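Local coordinates for protein ferritin, putative (Archaeoglobus fulgidus, PDB 5LS9) that probably stores iron inside a shell of 24 chains and was humanized as a tool for cell-targeted delivery, at residues F[86-100]-F[129-143]. The protein carries 10 engineered substitutions. Numbering follows the deposited sequence.
Sequences LAAFEHVYEHEVNVT and QVEEEASALDIVEKL
Gln129 reaches across to Glu96 and Val99 where helices 85-112 and 116-146 pack antiparallel in the ferritin four-helix bundle; their local axes come within 8.9 Å at 157°. From CB, which lies against OG1 and CG2 of Thr100, the Gln129 chain bends at chi2 (-70°) and turns its amide toward Glu96. There NE2 of Gln129 donates to Glu96 OE1 at 3.0 Å, with an N-H...O angle of 163°. The acceptor lies in the amide plane, yet the nitrogen comes at OE1 from above the carboxylate plane. CD and OE1 of Gln129 both rest against Val99 CG1; the Gln129 side chain belongs to the magnesium site together with Glu19 and Glu52. Glu96 OE2 lies 3.4 Å from Glu132 OE1; with Glu52 close to both carboxylates, this acidic cluster would probably favour a nearby cation.

Farther along, Tyr93 is clasped between Val97 CG2, over one ring face, and Leu137 CD1, over the centre of the opposite face. Ala136 CB meets Val92 CG1 at 4.0 Å. The apolar end is built around Phe89: Ile139 CG2 makes a CH-pi contact 3.9 Å from the ring centroid, while Leu143 CD1 comes within 3.8 Å of Phe89 CD2. Leu86 and Leu143 run alongside in opposite senses, Leu86 CD1 3.7 Å from Leu143 CB.

Behind this seam, helix 39-65 receives Phe89, whose ring meets Trp44 edge-to-face; helix 6-35 takes Val92 against Tyr26 and Met29, and the short helix 150-160 covers Leu143 with Leu153 and Leu156.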
loop_
_atom_site.group_PDB
_atom_site.type_symbol
_atom_site.label_atom_id
_atom_site.label_comp_id
_atom_site.label_asym_id
_atom_site.label_seq_id
_atom_site.Cartn_x
_atom_site.Cartn_y
_atom_site.Cartn_z
ATOM N N LEU F 86 20.337 14.885 54.720
ATOM C CA LEU F 86 19.082 14.750 55.455
ATOM C C LEU F 86 18.599 16.086 56.029
ATOM O O LEU F 86 17.447 16.476 55.814
ATOM C CB LEU F 86 19.246 13.717 56.568
ATOM C CG LEU F 86 18.079 13.488 57.529
ATOM C CD1 LEU F 86 16.725 13.366 56.832
ATOM C CD2 LEU F 86 18.369 12.243 58.352
ATOM N N ALA F 87 19.479 16.779 56.754
ATOM C CA ALA F 87 19.162 18.107 57.308
ATOM C C ALA F 87 18.875 19.129 56.203
ATOM O O ALA F 87 17.999 19.987 56.346
ATOM C CB ALA F 87 20.300 18.599 58.192
ATOM N N ALA F 88 19.623 19.027 55.105
ATOM C CA ALA F 88 19.398 19.851 53.924
ATOM C C ALA F 88 17.957 19.735 53.470
ATOM O O ALA F 88 17.273 20.743 53.331
ATOM C CB ALA F 88 20.331 19.430 52.796
ATOM N N PHE F 89 17.501 18.500 53.256
ATOM C CA PHE F 89 16.139 18.248 52.763
ATOM C C PHE F 89 15.046 18.493 53.797
ATOM O O PHE F 89 13.886 18.645 53.430
ATOM C CB PHE F 89 15.997 16.829 52.197
ATOM C CG PHE F 89 16.090 16.765 50.697
ATOM C CD1 PHE F 89 15.102 17.341 49.906
ATOM C CD2 PHE F 89 17.155 16.124 50.073
ATOM C CE1 PHE F 89 15.178 17.284 48.525
ATOM C CE2 PHE F 89 17.235 16.063 48.692
ATOM C CZ PHE F 89 16.245 16.640 47.917
ATOM N N GLU F 90 15.403 18.510 55.080
ATOM C CA GLU F 90 14.454 18.915 56.120
ATOM C C GLU F 90 14.241 20.430 56.147
ATOM O O GLU F 90 13.227 20.901 56.669
ATOM C CB GLU F 90 14.883 18.410 57.493
ATOM C CG GLU F 90 14.527 16.954 57.717
ATOM C CD GLU F 90 14.924 16.465 59.089
ATOM O OE1 GLU F 90 16.135 16.503 59.394
ATOM O OE2 GLU F 90 14.034 16.038 59.855
ATOM N N HIS F 91 15.181 21.185 55.583
ATOM C CA HIS F 91 14.992 22.625 55.392
ATOM C C HIS F 91 14.086 22.908 54.195
ATOM O O HIS F 91 13.262 23.829 54.232
ATOM C CB HIS F 91 16.327 23.338 55.202
ATOM C CG HIS F 91 16.249 24.814 55.424
ATOM N ND1 HIS F 91 16.169 25.721 54.389
ATOM C CD2 HIS F 91 16.224 25.543 56.565
ATOM C CE1 HIS F 91 16.110 26.945 54.882
ATOM N NE2 HIS F 91 16.142 26.865 56.201
ATOM N N VAL F 92 14.246 22.112 53.138
ATOM C CA VAL F 92 13.411 22.220 51.940
ATOM C C VAL F 92 11.934 22.080 52.319
ATOM O O VAL F 92 11.106 22.898 51.922
ATOM C CB VAL F 92 13.801 21.155 50.879
ATOM C CG1 VAL F 92 12.798 21.108 49.730
ATOM C CG2 VAL F 92 15.196 21.430 50.337
ATOM N N TYR F 93 11.614 21.049 53.094
ATOM C CA TYR F 93 10.242 20.830 53.545
ATOM C C TYR F 93 9.733 22.053 54.324
ATOM O O TYR F 93 8.816 22.740 53.864
ATOM C CB TYR F 93 10.152 19.541 54.380
ATOM C CG TYR F 93 8.758 19.196 54.881
ATOM C CD1 TYR F 93 7.694 19.046 53.995
ATOM C CD2 TYR F 93 8.513 18.994 56.239
ATOM C CE1 TYR F 93 6.424 18.719 54.448
ATOM C CE2 TYR F 93 7.247 18.671 56.700
ATOM C CZ TYR F 93 6.206 18.535 55.804
ATOM O OH TYR F 93 4.952 18.208 56.265
ATOM N N GLU F 94 10.362 22.348 55.463
ATOM C CA GLU F 94 9.929 23.461 56.332
ATOM C C GLU F 94 9.999 24.838 55.656
ATOM O O GLU F 94 9.293 25.756 56.069
ATOM C CB GLU F 94 10.717 23.484 57.650
ATOM C CG GLU F 94 10.078 22.670 58.775
ATOM C CD GLU F 94 10.890 22.671 60.070
ATOM O OE1 GLU F 94 12.082 23.059 60.044
ATOM O OE2 GLU F 94 10.339 22.278 61.125
ATOM N N HIS F 95 10.846 24.981 54.635
ATOM C CA HIS F 95 10.816 26.163 53.772
ATOM C C HIS F 95 9.586 26.102 52.873
ATOM O O HIS F 95 8.863 27.095 52.748
ATOM C CB HIS F 95 12.092 26.270 52.917
ATOM C CG HIS F 95 12.108 27.449 51.982
ATOM N ND1 HIS F 95 12.721 28.644 52.296
ATOM C CD2 HIS F 95 11.589 27.611 50.742
ATOM C CE1 HIS F 95 12.574 29.491 51.292
ATOM N NE2 HIS F 95 11.887 28.890 50.339
ATOM N N GLU F 96 9.352 24.945 52.244
ATOM C CA GLU F 96 8.223 24.797 51.319
ATOM C C GLU F 96 6.880 24.842 52.031
ATOM O O GLU F 96 5.912 25.336 51.463
ATOM C CB GLU F 96 8.321 23.515 50.482
ATOM C CG GLU F 96 9.297 23.593 49.316
ATOM C CD GLU F 96 8.783 24.421 48.144
ATOM O OE1 GLU F 96 7.878 25.269 48.343
ATOM O OE2 GLU F 96 9.295 24.217 47.015
ATOM N N VAL F 97 6.817 24.333 53.263
ATOM C CA VAL F 97 5.585 24.431 54.064
ATOM C C VAL F 97 5.285 25.923 54.333
ATOM O O VAL F 97 4.126 26.359 54.254
ATOM C CB VAL F 97 5.662 23.617 55.390
ATOM C CG1 VAL F 97 4.394 23.791 56.217
ATOM C CG2 VAL F 97 5.864 22.136 55.125
ATOM N N ASN F 98 6.343 26.685 54.634
ATOM C CA ASN F 98 6.270 28.142 54.828
ATOM C C ASN F 98 5.671 28.866 53.606
ATOM O O ASN F 98 4.872 29.793 53.743
ATOM C CB ASN F 98 7.679 28.694 55.087
ATOM C CG ASN F 98 7.794 29.463 56.391
ATOM O OD1 ASN F 98 6.822 30.022 56.896
ATOM N ND2 ASN F 98 9.007 29.507 56.936
ATOM N N VAL F 99 6.096 28.426 52.418
ATOM C CA VAL F 99 5.586 28.905 51.126
ATOM C C VAL F 99 4.125 28.512 50.899
ATOM O O VAL F 99 3.368 29.278 50.292
ATOM C CB VAL F 99 6.444 28.354 49.958
ATOM C CG1 VAL F 99 5.782 28.588 48.603
ATOM C CG2 VAL F 99 7.832 28.982 49.981
ATOM N N THR F 100 3.745 27.316 51.366
ATOM C CA THR F 100 2.359 26.830 51.259
ATOM C C THR F 100 1.415 27.704 52.079
ATOM O O THR F 100 0.412 28.178 51.556
ATOM C CB THR F 100 2.194 25.357 51.708
ATOM O OG1 THR F 100 3.198 24.534 51.108
ATOM C CG2 THR F 100 0.837 24.821 51.293
ATOM N N GLN F 129 1.785 23.227 45.370
ATOM C CA GLN F 129 2.410 23.090 46.687
ATOM C C GLN F 129 1.923 21.854 47.478
ATOM O O GLN F 129 2.363 21.639 48.615
ATOM C CB GLN F 129 2.197 24.364 47.515
ATOM C CG GLN F 129 2.931 25.601 46.994
ATOM C CD GLN F 129 4.457 25.569 47.147
ATOM O OE1 GLN F 129 5.181 26.205 46.368
ATOM N NE2 GLN F 129 4.952 24.857 48.157
ATOM N N VAL F 130 1.012 21.063 46.896
ATOM C CA VAL F 130 0.689 19.725 47.416
ATOM C C VAL F 130 1.758 18.726 46.969
ATOM O O VAL F 130 2.190 17.884 47.760
ATOM C CB VAL F 130 -0.704 19.230 46.957
ATOM C CG1 VAL F 130 -0.992 17.825 47.475
ATOM C CG2 VAL F 130 -1.787 20.182 47.429
ATOM N N GLU F 131 2.177 18.824 45.705
ATOM C CA GLU F 131 3.205 17.928 45.148
ATOM C C GLU F 131 4.630 18.302 45.573
ATOM O O GLU F 131 5.511 17.443 45.586
ATOM C CB GLU F 131 3.120 17.857 43.610
ATOM C CG GLU F 131 1.972 16.993 43.076
ATOM C CD GLU F 131 2.258 16.394 41.702
ATOM O OE1 GLU F 131 3.082 16.968 40.956
ATOM O OE2 GLU F 131 1.662 15.345 41.365
ATOM N N GLU F 132 4.857 19.574 45.903
ATOM C CA GLU F 132 6.172 20.036 46.383
ATOM C C GLU F 132 6.473 19.541 47.814
ATOM O O GLU F 132 7.624 19.227 48.133
ATOM C CB GLU F 132 6.263 21.567 46.315
ATOM C CG GLU F 132 6.199 22.147 44.902
ATOM C CD GLU F 132 7.556 22.507 44.319
ATOM O OE1 GLU F 132 8.567 21.874 44.687
ATOM O OE2 GLU F 132 7.613 23.427 43.476
ATOM N N GLU F 133 5.440 19.480 48.662
ATOM C CA GLU F 133 5.562 18.945 50.028
ATOM C C GLU F 133 5.784 17.440 50.015
ATOM O O GLU F 133 6.720 16.946 50.638
ATOM C CB GLU F 133 4.303 19.239 50.864
ATOM C CG GLU F 133 4.187 20.648 51.437
ATOM C CD GLU F 133 2.957 20.813 52.320
ATOM O OE1 GLU F 133 2.751 19.975 53.228
ATOM O OE2 GLU F 133 2.192 21.780 52.109
ATOM N N ALA F 134 4.910 16.724 49.306
ATOM C CA ALA F 134 4.917 15.252 49.282
ATOM C C ALA F 134 6.130 14.660 48.564
ATOM O O ALA F 134 6.473 13.508 48.815
ATOM C CB ALA F 134 3.632 14.718 48.660
ATOM N N SER F 135 6.760 15.432 47.674
ATOM C CA SER F 135 7.999 15.011 46.993
ATOM C C SER F 135 9.226 15.257 47.863
ATOM O O SER F 135 10.136 14.432 47.930
ATOM C CB SER F 135 8.161 15.742 45.659
ATOM O OG SER F 135 7.176 15.321 44.723
ATOM N N ALA F 136 9.241 16.404 48.526
ATOM C CA ALA F 136 10.276 16.712 49.509
ATOM C C ALA F 136 10.218 15.714 50.655
ATOM O O ALA F 136 11.209 15.031 50.940
ATOM C CB ALA F 136 10.102 18.129 50.038
ATOM N N LEU F 137 9.040 15.630 51.285
ATOM C CA LEU F 137 8.802 14.753 52.436
ATOM C C LEU F 137 8.979 13.267 52.107
ATOM O O LEU F 137 9.251 12.468 53.006
ATOM C CB LEU F 137 7.402 14.991 53.018
ATOM C CG LEU F 137 7.008 14.151 54.240
ATOM C CD1 LEU F 137 7.832 14.546 55.454
ATOM C CD2 LEU F 137 5.522 14.283 54.526
ATOM N N ASP F 138 8.816 12.881 50.842
ATOM C CA ASP F 138 9.150 11.515 50.441
ATOM C C ASP F 138 10.634 11.303 50.681
ATOM O O ASP F 138 11.030 10.330 51.318
ATOM C CB ASP F 138 8.808 11.242 48.969
ATOM C CG ASP F 138 8.815 9.753 48.632
ATOM O OD1 ASP F 138 8.809 8.931 49.576
ATOM O OD2 ASP F 138 8.820 9.400 47.426
ATOM N N ILE F 139 11.440 12.246 50.200
ATOM C CA ILE F 139 12.897 12.126 50.247
ATOM C C ILE F 139 13.439 12.302 51.673
ATOM O O ILE F 139 14.391 11.615 52.065
ATOM C CB ILE F 139 13.579 13.122 49.272
ATOM C CG1 ILE F 139 13.076 12.899 47.841
ATOM C CG2 ILE F 139 15.098 12.969 49.298
ATOM C CD1 ILE F 139 13.243 14.103 46.936
ATOM N N VAL F 140 12.845 13.217 52.436
ATOM C CA VAL F 140 13.212 13.407 53.845
ATOM C C VAL F 140 13.133 12.073 54.577
ATOM O O VAL F 140 14.095 11.659 55.231
ATOM C CB VAL F 140 12.285 14.424 54.554
ATOM C CG1 VAL F 140 12.421 14.328 56.065
ATOM C CG2 VAL F 140 12.589 15.841 54.094
ATOM N N GLU F 141 11.974 11.423 54.450
ATOM C CA GLU F 141 11.730 10.096 55.018
ATOM C C GLU F 141 12.779 9.094 54.546
ATOM O O GLU F 141 13.438 8.457 55.365
ATOM C CB GLU F 141 10.334 9.579 54.638
ATOM C CG GLU F 141 9.174 10.154 55.439
ATOM C CD GLU F 141 7.828 9.621 54.955
ATOM O OE1 GLU F 141 7.425 9.945 53.818
ATOM O OE2 GLU F 141 7.166 8.877 55.710
ATOM N N LYS F 142 12.936 8.963 53.230
ATOM C CA LYS F 142 13.915 8.031 52.657
ATOM C C LYS F 142 15.314 8.226 53.218
ATOM O O LYS F 142 16.041 7.254 53.395
ATOM C CB LYS F 142 13.978 8.148 51.135
ATOM C CG LYS F 142 12.758 7.582 50.440
ATOM C CD LYS F 142 13.119 6.833 49.169
ATOM C CE LYS F 142 11.886 6.157 48.592
ATOM N NZ LYS F 142 12.234 5.106 47.603
ATOM N N LEU F 143 15.688 9.475 53.488
ATOM C CA LEU F 143 17.015 9.773 54.019
ATOM C C LEU F 143 17.199 9.349 55.480
ATOM O O LEU F 143 18.310 9.011 55.884
ATOM C CB LEU F 143 17.353 11.253 53.828
ATOM C CG LEU F 143 17.742 11.635 52.396
ATOM C CD1 LEU F 143 17.868 13.140 52.248
ATOM C CD2 LEU F 143 19.045 10.972 51.970
#